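Local structure of major capsid protein (Faustovirus, 5J7O) at residues V149-Q160 with N339-L350; T220-Q228 with L293-F301. The protein probably builds the capsid of Faustovirus, a large double-stranded DNA virus, as trimers of double jelly-roll subunits. One frame throughout, in Å; residues are numbered along the deposited sequence.

Contact 1: residues V149-Q160 with N339-L350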
loop_
_atom_site.group_PDB
_atom_site.type_symbol
_atom_site.label_atom_id
_atom_site.label_comp_id
_atom_site.label_asym_id
_atom_site.label_seq_id
_atom_site.Cartn_x
_atom_site.Cartn_y
_atom_site.Cartn_z
ATOM N N VAL B 149 19.237 -25.196 -41.388
ATOM C CA VAL B 149 18.675 -24.008 -40.758
ATOM C C VAL B 149 19.441 -22.789 -41.251
ATOM O O VAL B 149 20.658 -22.687 -41.061
ATOM C CB VAL B 149 18.725 -24.105 -39.225
ATOM C CG1 VAL B 149 18.366 -22.765 -38.599
ATOM C CG2 VAL B 149 17.784 -25.192 -38.729
ATOM N N TYR B 150 18.724 -21.870 -41.889
ATOM C CA TYR B 150 19.257 -20.575 -42.287
ATOM C C TYR B 150 18.789 -19.549 -41.262
ATOM O O TYR B 150 17.584 -19.319 -41.118
ATOM C CB TYR B 150 18.784 -20.213 -43.696
ATOM C CG TYR B 150 19.310 -18.908 -44.254
ATOM C CD1 TYR B 150 20.635 -18.780 -44.653
ATOM C CD2 TYR B 150 18.470 -17.813 -44.414
ATOM C CE1 TYR B 150 21.113 -17.591 -45.177
ATOM C CE2 TYR B 150 18.938 -16.622 -44.938
ATOM C CZ TYR B 150 20.259 -16.516 -45.318
ATOM O OH TYR B 150 20.727 -15.331 -45.838
ATOM N N THR B 151 19.734 -18.958 -40.536
ATOM C CA THR B 151 19.429 -18.036 -39.448
ATOM C C THR B 151 19.702 -16.612 -39.914
ATOM O O THR B 151 20.844 -16.270 -40.236
ATOM C CB THR B 151 20.253 -18.365 -38.203
ATOM O OG1 THR B 151 20.007 -19.722 -37.813
ATOM C CG2 THR B 151 19.870 -17.442 -37.058
ATOM N N LEU B 152 18.657 -15.789 -39.939
ATOM C CA LEU B 152 18.719 -14.436 -40.480
ATOM C C LEU B 152 18.520 -13.431 -39.352
ATOM O O LEU B 152 17.494 -13.460 -38.665
ATOM C CB LEU B 152 17.661 -14.240 -41.566
ATOM C CG LEU B 152 17.734 -12.946 -42.378
ATOM C CD1 LEU B 152 18.891 -12.997 -43.365
ATOM C CD2 LEU B 152 16.418 -12.688 -43.095
ATOM N N TYR B 153 19.494 -12.542 -39.175
ATOM C CA TYR B 153 19.457 -11.509 -38.149
ATOM C C TYR B 153 19.168 -10.164 -38.802
ATOM O O TYR B 153 19.883 -9.750 -39.719
ATOM C CB TYR B 153 20.781 -11.440 -37.384
ATOM C CG TYR B 153 21.276 -12.765 -36.843
ATOM C CD1 TYR B 153 22.022 -13.625 -37.637
ATOM C CD2 TYR B 153 21.012 -13.144 -35.533
ATOM C CE1 TYR B 153 22.482 -14.834 -37.147
ATOM C CE2 TYR B 153 21.471 -14.349 -35.033
ATOM C CZ TYR B 153 22.205 -15.189 -35.844
ATOM O OH TYR B 153 22.662 -16.391 -35.351
ATOM N N THR B 154 18.132 -9.480 -38.322
ATOM C CA THR B 154 17.774 -8.161 -38.826
ATOM C C THR B 154 17.565 -7.217 -37.653
ATOM O O THR B 154 16.871 -7.558 -36.691
ATOM C CB THR B 154 16.508 -8.210 -39.690
ATOM O OG1 THR B 154 16.634 -9.244 -40.673
ATOM C CG2 THR B 154 16.292 -6.875 -40.393
ATOM N N GLN B 155 18.169 -6.034 -37.736
ATOM C CA GLN B 155 17.992 -4.988 -36.741
ATOM C C GLN B 155 17.645 -3.681 -37.439
ATOM O O GLN B 155 18.218 -3.355 -38.483
ATOM C CB GLN B 155 19.246 -4.812 -35.875
ATOM C CG GLN B 155 19.493 -5.958 -34.907
ATOM C CD GLN B 155 20.706 -5.730 -34.028
ATOM O OE1 GLN B 155 21.841 -5.722 -34.504
ATOM N NE2 GLN B 155 20.472 -5.538 -32.734
ATOM N N SER B 156 16.704 -2.941 -36.861
ATOM C CA SER B 156 16.259 -1.679 -37.432
ATOM C C SER B 156 15.737 -0.791 -36.310
ATOM O O SER B 156 15.732 -1.172 -35.136
ATOM C CB SER B 156 15.191 -1.907 -38.508
ATOM O OG SER B 156 14.066 -2.585 -37.977
ATOM N N TYR B 157 15.299 0.408 -36.683
ATOM C CA TYR B 157 14.723 1.364 -35.749
ATOM C C TYR B 157 13.274 1.633 -36.121
ATOM O O TYR B 157 12.949 1.814 -37.299
ATOM C CB TYR B 157 15.510 2.677 -35.733
ATOM C CG TYR B 157 16.931 2.531 -35.245
ATOM C CD1 TYR B 157 17.200 2.188 -33.926
ATOM C CD2 TYR B 157 18.003 2.744 -36.099
ATOM C CE1 TYR B 157 18.498 2.055 -33.474
ATOM C CE2 TYR B 157 19.305 2.616 -35.656
ATOM C CZ TYR B 157 19.545 2.270 -34.342
ATOM O OH TYR B 157 20.841 2.140 -33.897
ATOM N N VAL B 158 12.406 1.654 -35.110
ATOM C CA VAL B 158 10.983 1.902 -35.296
ATOM C C VAL B 158 10.506 2.863 -34.216
ATOM O O VAL B 158 11.154 3.046 -33.183
ATOM C CB VAL B 158 10.149 0.601 -35.250
ATOM C CG1 VAL B 158 10.437 -0.268 -36.464
ATOM C CG2 VAL B 158 10.429 -0.164 -33.964
ATOM N N ASN B 159 9.361 3.489 -34.473
ATOM C CA ASN B 159 8.652 4.228 -33.441
ATOM C C ASN B 159 7.661 3.278 -32.769
ATOM O O ASN B 159 7.658 2.072 -33.033
ATOM C CB ASN B 159 7.984 5.472 -34.030
ATOM C CG ASN B 159 7.146 5.166 -35.256
ATOM O OD1 ASN B 159 6.906 4.005 -35.589
ATOM N ND2 ASN B 159 6.690 6.214 -35.934
ATOM N N GLN B 160 6.807 3.805 -31.886
ATOM C CA GLN B 160 5.879 2.934 -31.169
ATOM C C GLN B 160 4.921 2.237 -32.127
ATOM O O GLN B 160 4.610 1.053 -31.952
ATOM C CB GLN B 160 5.096 3.722 -30.120
ATOM C CG GLN B 160 4.187 2.832 -29.281
ATOM C CD GLN B 160 3.306 3.606 -28.326
ATOM O OE1 GLN B 160 2.735 4.637 -28.683
ATOM N NE2 GLN B 160 3.189 3.109 -27.099
ATOM N N ASN B 339 10.491 8.225 -28.618
ATOM C CA ASN B 339 9.726 7.365 -29.522
ATOM C C ASN B 339 10.636 6.790 -30.611
ATOM O O ASN B 339 10.432 6.979 -31.811
ATOM C CB ASN B 339 8.557 8.137 -30.123
ATOM C CG ASN B 339 7.557 7.233 -30.816
ATOM O OD1 ASN B 339 7.444 6.051 -30.493
ATOM N ND2 ASN B 339 6.825 7.785 -31.777
ATOM N N LEU B 340 11.665 6.076 -30.160
ATOM C CA LEU B 340 12.626 5.439 -31.054
ATOM C C LEU B 340 13.058 4.128 -30.419
ATOM O O LEU B 340 13.577 4.126 -29.299
ATOM C CB LEU B 340 13.833 6.347 -31.303
ATOM C CG LEU B 340 14.888 5.855 -32.297
ATOM C CD1 LEU B 340 14.342 5.862 -33.717
ATOM C CD2 LEU B 340 16.149 6.698 -32.194
ATOM N N PHE B 341 12.845 3.021 -31.126
ATOM C CA PHE B 341 13.088 1.693 -30.585
ATOM C C PHE B 341 13.939 0.882 -31.548
ATOM O O PHE B 341 13.742 0.941 -32.765
ATOM C CB PHE B 341 11.770 0.956 -30.318
ATOM C CG PHE B 341 10.787 1.747 -29.505
ATOM C CD1 PHE B 341 10.797 1.677 -28.122
ATOM C CD2 PHE B 341 9.854 2.564 -30.123
ATOM C CE1 PHE B 341 9.894 2.406 -27.371
ATOM C CE2 PHE B 341 8.951 3.295 -29.379
ATOM C CZ PHE B 341 8.970 3.217 -28.001
ATOM N N LEU B 342 14.882 0.124 -30.995
ATOM C CA LEU B 342 15.700 -0.794 -31.776
ATOM C C LEU B 342 14.981 -2.134 -31.877
ATOM O O LEU B 342 14.757 -2.801 -30.861
ATOM C CB LEU B 342 17.078 -0.976 -31.143
ATOM C CG LEU B 342 17.975 -2.025 -31.805
ATOM C CD1 LEU B 342 18.522 -1.521 -33.133
ATOM C CD2 LEU B 342 19.104 -2.446 -30.878
ATOM N N GLN B 343 14.620 -2.523 -33.095
ATOM C CA GLN B 343 13.953 -3.795 -33.338
ATOM C C GLN B 343 15.001 -4.861 -33.624
ATOM O O GLN B 343 15.762 -4.745 -34.590
ATOM C CB GLN B 343 12.969 -3.675 -34.502
ATOM C CG GLN B 343 12.316 -4.988 -34.901
ATOM C CD GLN B 343 11.292 -4.813 -36.003
ATOM O OE1 GLN B 343 11.046 -3.701 -36.467
ATOM N NE2 GLN B 343 10.685 -5.915 -36.426
ATOM N N THR B 344 15.046 -5.893 -32.786
ATOM C CA THR B 344 15.965 -7.016 -32.950
ATOM C C THR B 344 15.151 -8.237 -33.360
ATOM O O THR B 344 14.352 -8.749 -32.568
ATOM C CB THR B 344 16.745 -7.283 -31.665
ATOM O OG1 THR B 344 17.645 -6.196 -31.413
ATOM C CG2 THR B 344 17.538 -8.579 -31.779
ATOM N N THR B 345 15.355 -8.702 -34.590
ATOM C CA THR B 345 14.598 -9.818 -35.142
ATOM C C THR B 345 15.541 -10.925 -35.587
ATOM O O THR B 345 16.513 -10.671 -36.308
ATOM C CB THR B 345 13.732 -9.370 -36.322
ATOM O OG1 THR B 345 14.528 -8.620 -37.246
ATOM C CG2 THR B 345 12.587 -8.511 -35.839
ATOM N N VAL B 346 15.247 -12.149 -35.157
ATOM C CA VAL B 346 15.927 -13.348 -35.629
ATOM C C VAL B 346 14.895 -14.239 -36.300
ATOM O O VAL B 346 13.851 -14.541 -35.708
ATOM C CB VAL B 346 16.633 -14.101 -34.485
ATOM C CG1 VAL B 346 17.209 -15.414 -34.996
ATOM C CG2 VAL B 346 17.726 -13.242 -33.874
ATOM N N GLU B 347 15.176 -14.645 -37.534
ATOM C CA GLU B 347 14.330 -15.568 -38.274
ATOM C C GLU B 347 15.137 -16.809 -38.616
ATOM O O GLU B 347 16.275 -16.705 -39.086
ATOM C CB GLU B 347 13.783 -14.926 -39.552
ATOM C CG GLU B 347 12.872 -13.738 -39.312
ATOM C CD GLU B 347 12.605 -12.950 -40.578
ATOM O OE1 GLU B 347 11.512 -13.100 -41.164
ATOM O OE2 GLU B 347 13.500 -12.184 -40.993
ATOM N N THR B 348 14.553 -17.978 -38.374
ATOM C CA THR B 348 15.163 -19.252 -38.724
ATOM C C THR B 348 14.318 -19.925 -39.796
ATOM O O THR B 348 13.093 -20.018 -39.660
ATOM C CB THR B 348 15.293 -20.162 -37.501
ATOM O OG1 THR B 348 13.998 -20.400 -36.937
ATOM C CG2 THR B 348 16.190 -19.521 -36.451
ATOM N N LEU B 349 14.972 -20.384 -40.860
ATOM C CA LEU B 349 14.311 -21.064 -41.969
ATOM C C LEU B 349 14.859 -22.482 -42.055
ATOM O O LEU B 349 16.036 -22.678 -42.377
ATOM C CB LEU B 349 14.520 -20.319 -43.287
ATOM C CG LEU B 349 13.707 -19.046 -43.544
ATOM C CD1 LEU B 349 14.281 -17.854 -42.791
ATOM C CD2 LEU B 349 13.635 -18.759 -45.037
ATOM N N LEU B 350 14.009 -23.465 -41.768
ATOM C CA LEU B 350 14.390 -24.873 -41.852
ATOM C C LEU B 350 13.969 -25.400 -43.218
ATOM O O LEU B 350 12.804 -25.748 -43.432
ATOM C CB LEU B 350 13.755 -25.676 -40.722
ATOM C CG LEU B 350 13.934 -27.197 -40.761
ATOM C CD1 LEU B 350 15.406 -27.577 -40.734
ATOM C CD2 LEU B 350 13.186 -27.856 -39.611
HETATM O O HOH W 1 15.992 -11.527 -39.747
HETATM O O HOH W 2 14.515 -5.315 -37.629
#
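Tyr150, Leu152, Thr154, Ser156 and Val158 pair with Leu349, Glu347, Thr345, Gln343 and Phe341 as the hydrogen-bonded pairs of an antiparallel ladder. Each pair closes two N-H to O bonds. Between them, CA-H groups lean on the same carbonyls, as where Gln155 CA sits 3.1 Å from Gln343 O.

Side chains add polar bonds. Thr154 O takes two donors from one residue. Thr345 N comes nearly straight onto it, and Thr345 OG1 reaches it at 2.6 Å from above the carbonyl plane. Chi1 of 50° sets OG1 between the backbone N and carbonyl carbon of Thr345, from where it reaches across to Thr154. On the other face, Gln155 NE2 donates to Thr344 OG1 at 3.2 Å, with the hydroxyl close to the amide plane. A water bridges Thr154 OG1 and Glu347 OE2. The other carboxylate oxygen, Glu347 OE1, bonds to Tyr367 OH on strand 364-375.

The two strands are central members of a mixed sheet, flanked by strands 138-142 and 364-375. The contact is centred about 37 Å from the centre of the double jelly-roll chain. Its Gln155, Leu342 and Thr344 face packs on Thr263 and Gly264 of the second subunit.

Apolar contacts line both faces. On the face of Gln155 and Thr344, Leu342 CD1 touches Tyr157 CE1 at 3.6 Å, while Tyr157 OH bonds to Ala121 O. Val346 CG2 lies 3.7 Å from Tyr153 CD2, the two side chains running alongside each other. On the other face, Val158 CG2 meets Phe341 CB at 4.0 Å.

Beyond Val158 and Phe341 the ladder gives way to loop. Asn339 OD1 accepts from Gln160 N at 2.7 Å, on a bent path (141° at the hydrogen). The Phe341 ring turns its edge to this backbone, with CE2 3.3 Å from Gln160 N. Ile241 of the third subunit packs on Asn339 and Phe341.

Contact 2: residues T220-Q228 with L293-F301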
loop_
_atom_site.group_PDB
_atom_site.type_symbol
_atom_site.label_atom_id
_atom_site.label_comp_id
_atom_site.label_asym_id
_atom_site.label_seq_id
_atom_site.Cartn_x
_atom_site.Cartn_y
_atom_site.Cartn_z
ATOM N N THR B 220 1.477 10.165 0.214
ATOM C CA THR B 220 0.990 10.744 -1.037
ATOM C C THR B 220 1.230 12.250 -1.078
ATOM O O THR B 220 1.733 12.783 -2.074
ATOM C CB THR B 220 -0.493 10.425 -1.227
ATOM O OG1 THR B 220 -0.645 9.041 -1.569
ATOM C CG2 THR B 220 -1.096 11.284 -2.330
ATOM N N GLY B 221 0.882 12.952 0.002
ATOM C CA GLY B 221 1.153 14.378 0.055
ATOM C C GLY B 221 2.637 14.688 0.065
ATOM O O GLY B 221 3.082 15.658 -0.553
ATOM N N TRP B 222 3.423 13.864 0.762
ATOM C CA TRP B 222 4.871 14.055 0.799
ATOM C C TRP B 222 5.475 13.954 -0.597
ATOM O O TRP B 222 6.286 14.796 -0.998
ATOM C CB TRP B 222 5.499 13.029 1.744
ATOM C CG TRP B 222 7.001 12.975 1.721
ATOM C CD1 TRP B 222 7.774 11.993 1.175
ATOM C CD2 TRP B 222 7.907 13.932 2.284
ATOM N NE1 TRP B 222 9.105 12.281 1.357
ATOM C CE2 TRP B 222 9.213 13.468 2.034
ATOM C CE3 TRP B 222 7.741 15.140 2.968
ATOM C CZ2 TRP B 222 10.345 14.166 2.446
ATOM C CZ3 TRP B 222 8.867 15.831 3.376
ATOM C CH2 TRP B 222 10.151 15.343 3.115
ATOM N N LYS B 223 5.081 12.929 -1.358
ATOM C CA LYS B 223 5.599 12.768 -2.713
ATOM C C LYS B 223 5.218 13.950 -3.597
ATOM O O LYS B 223 6.023 14.403 -4.420
ATOM C CB LYS B 223 5.093 11.461 -3.321
ATOM C CG LYS B 223 5.759 10.216 -2.759
ATOM C CD LYS B 223 5.275 8.964 -3.471
ATOM C CE LYS B 223 6.099 7.751 -3.073
ATOM N NZ LYS B 223 5.616 6.508 -3.738
ATOM N N ARG B 224 3.997 14.467 -3.440
ATOM C CA ARG B 224 3.576 15.603 -4.252
ATOM C C ARG B 224 4.319 16.876 -3.868
ATOM O O ARG B 224 4.528 17.749 -4.719
ATOM C CB ARG B 224 2.065 15.811 -4.129
ATOM C CG ARG B 224 1.233 14.646 -4.643
ATOM C CD ARG B 224 -0.132 15.112 -5.125
ATOM N NE ARG B 224 -0.919 14.016 -5.684
ATOM C CZ ARG B 224 -2.091 13.612 -5.204
ATOM N NH1 ARG B 224 -2.628 14.222 -4.157
ATOM N NH2 ARG B 224 -2.733 12.605 -5.780
ATOM N N LEU B 225 4.728 17.002 -2.604
ATOM C CA LEU B 225 5.469 18.185 -2.180
ATOM C C LEU B 225 6.840 18.250 -2.840
ATOM O O LEU B 225 7.304 19.332 -3.219
ATOM C CB LEU B 225 5.614 18.201 -0.658
ATOM C CG LEU B 225 4.363 18.502 0.167
ATOM C CD1 LEU B 225 4.655 18.342 1.652
ATOM C CD2 LEU B 225 3.849 19.899 -0.133
ATOM N N ILE B 226 7.504 17.103 -2.993
ATOM C CA ILE B 226 8.874 17.058 -3.487
ATOM C C ILE B 226 8.947 16.617 -4.946
ATOM O O ILE B 226 10.035 16.312 -5.441
ATOM C CB ILE B 226 9.745 16.157 -2.599
ATOM C CG1 ILE B 226 9.154 14.747 -2.533
ATOM C CG2 ILE B 226 9.868 16.750 -1.204
ATOM C CD1 ILE B 226 9.826 13.855 -1.519
ATOM N N GLY B 227 7.814 16.568 -5.642
ATOM C CA GLY B 227 7.825 16.326 -7.072
ATOM C C GLY B 227 8.003 14.889 -7.503
ATOM O O GLY B 227 8.418 14.647 -8.640
ATOM N N GLN B 228 7.708 13.926 -6.635
ATOM C CA GLN B 228 7.737 12.517 -7.008
ATOM C C GLN B 228 6.364 12.108 -7.524
ATOM O O GLN B 228 5.343 12.422 -6.904
ATOM C CB GLN B 228 8.144 11.648 -5.818
ATOM C CG GLN B 228 8.066 10.146 -6.074
ATOM C CD GLN B 228 9.155 9.646 -7.006
ATOM O OE1 GLN B 228 10.113 10.361 -7.306
ATOM N NE2 GLN B 228 9.013 8.408 -7.468
ATOM N N LEU B 293 7.186 21.843 -13.325
ATOM C CA LEU B 293 7.244 21.130 -12.056
ATOM C C LEU B 293 7.116 22.123 -10.908
ATOM O O LEU B 293 7.934 23.040 -10.776
ATOM C CB LEU B 293 8.545 20.339 -11.950
ATOM C CG LEU B 293 8.653 19.393 -10.753
ATOM C CD1 LEU B 293 7.523 18.376 -10.776
ATOM C CD2 LEU B 293 10.004 18.695 -10.737
ATOM N N ASN B 294 6.090 21.941 -10.081
ATOM C CA ASN B 294 5.846 22.788 -8.920
ATOM C C ASN B 294 6.032 21.957 -7.661
ATOM O O ASN B 294 5.360 20.935 -7.480
ATOM C CB ASN B 294 4.444 23.393 -8.965
ATOM C CG ASN B 294 4.315 24.482 -10.008
ATOM O OD1 ASN B 294 4.533 25.659 -9.722
ATOM N ND2 ASN B 294 3.960 24.095 -11.228
ATOM N N MET B 295 6.941 22.395 -6.796
ATOM C CA MET B 295 7.243 21.696 -5.560
ATOM C C MET B 295 7.126 22.657 -4.386
ATOM O O MET B 295 7.422 23.848 -4.506
ATOM C CB MET B 295 8.650 21.081 -5.595
ATOM C CG MET B 295 8.864 20.099 -6.738
ATOM S SD MET B 295 10.537 19.428 -6.817
ATOM C CE MET B 295 11.491 20.905 -7.162
ATOM N N PHE B 296 6.671 22.127 -3.256
ATOM C CA PHE B 296 6.686 22.822 -1.971
ATOM C C PHE B 296 7.562 21.979 -1.052
ATOM O O PHE B 296 7.076 21.075 -0.369
ATOM C CB PHE B 296 5.275 23.009 -1.406
ATOM C CG PHE B 296 4.573 24.240 -1.910
ATOM C CD1 PHE B 296 3.973 24.248 -3.157
ATOM C CD2 PHE B 296 4.504 25.384 -1.131
ATOM C CE1 PHE B 296 3.323 25.377 -3.623
ATOM C CE2 PHE B 296 3.855 26.515 -1.590
ATOM C CZ PHE B 296 3.263 26.512 -2.837
ATOM N N VAL B 297 8.859 22.270 -1.047
ATOM C CA VAL B 297 9.829 21.478 -0.300
ATOM C C VAL B 297 9.858 21.966 1.145
ATOM O O VAL B 297 10.254 23.113 1.399
ATOM C CB VAL B 297 11.226 21.553 -0.932
ATOM C CG1 VAL B 297 12.202 20.668 -0.173
ATOM C CG2 VAL B 297 11.165 21.147 -2.397
ATOM N N PRO B 298 9.454 21.143 2.108
ATOM C CA PRO B 298 9.508 21.571 3.508
ATOM C C PRO B 298 10.939 21.626 4.014
ATOM O O PRO B 298 11.797 20.834 3.616
ATOM C CB PRO B 298 8.704 20.491 4.246
ATOM C CG PRO B 298 7.974 19.725 3.166
ATOM C CD PRO B 298 8.849 19.810 1.963
ATOM N N LEU B 299 11.191 22.579 4.908
ATOM C CA LEU B 299 12.501 22.730 5.532
ATOM C C LEU B 299 12.495 21.955 6.845
ATOM O O LEU B 299 11.772 22.308 7.782
ATOM C CB LEU B 299 12.833 24.204 5.746
ATOM C CG LEU B 299 12.823 25.052 4.470
ATOM C CD1 LEU B 299 13.429 26.423 4.723
ATOM C CD2 LEU B 299 13.544 24.343 3.329
ATOM N N LEU B 300 13.306 20.900 6.909
ATOM C CA LEU B 300 13.200 19.889 7.961
ATOM C C LEU B 300 14.018 20.276 9.197
ATOM O O LEU B 300 14.888 19.540 9.659
ATOM C CB LEU B 300 13.639 18.534 7.417
ATOM C CG LEU B 300 13.118 18.158 6.029
ATOM C CD1 LEU B 300 14.041 17.146 5.367
ATOM C CD2 LEU B 300 11.700 17.613 6.112
ATOM N N PHE B 301 13.712 21.450 9.744
ATOM C CA PHE B 301 14.336 21.891 10.981
ATOM C C PHE B 301 13.465 21.521 12.183
ATOM O O PHE B 301 12.304 21.129 12.048
ATOM C CB PHE B 301 14.595 23.397 10.951
ATOM C CG PHE B 301 15.657 23.814 9.972
ATOM C CD1 PHE B 301 16.972 23.411 10.140
ATOM C CD2 PHE B 301 15.344 24.629 8.896
ATOM C CE1 PHE B 301 17.951 23.800 9.245
ATOM C CE2 PHE B 301 16.320 25.022 7.999
ATOM C CZ PHE B 301 17.625 24.606 8.173
#
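Leu225 O, from the last residue of helix 216-225, accepts from Phe296 N at 2.9 Å. The bond is weak, because the angle at the hydrogen is only 129°. Met295 CB crowds the same oxygen at 3.2 Å.

Leu225 also carries much of the apolar contact. Its two methyls divide between Phe296 and Pro298. CD2 meets Phe296 CB at 3.7 Å, and CD1 meets Pro298 CG at 3.9 Å. Trp222, one turn earlier, brings its six-membered ring to the same proline, with CZ3 4.0 Å from Pro298 CG. Leu300 CD2 reaches Trp222 CH2 beyond it. Ile226 CD1 lies over one face of the indole, offset toward the rim.

Helix segment 220-225 runs at 115° to strand 293-298. The strand pairs with strand 99-109 in an antiparallel sheet of the double jelly-roll protein. Phe296 turns its ring away from the helix and stacks on His106. Trp222 NE1 bonds to Asn210 OD1, and its ring also meets Trp551 of the second subunit.

After the helix the chain turns through Gly227. With no side chain there, its backbone lies close to Leu293 and Met295, and Gly227 N is 3.8 Å from Met295 CG. Met295 CG stands anti to its carbonyl carbon (chi1 -58°) and the chain runs on extended to SD, which lies 3.4 Å from Ile226 O. Leu293 CD1 lies 4.2 Å from Gly227 CA.

How the contacts relate
Contact 2 is nested inside the chain loop that contact 1 closes: residues 149-160 come first, then 220-228, 293-301 and 339-350. The two do not touch. Their centres are 44 Å apart, and their nearest atoms about 21 Å. They share no sheet. Contact 1 lies within the mixed sheet, its centre about 37 Å from the centre of the chain. Contact 2 sets helix 216-225 against strand 293-298, about 13 Å from that centre and more deeply buried. Both meet the second subunit, so neighbouring chains of the trimer are in contact both near the centre of the chain and at contact 1.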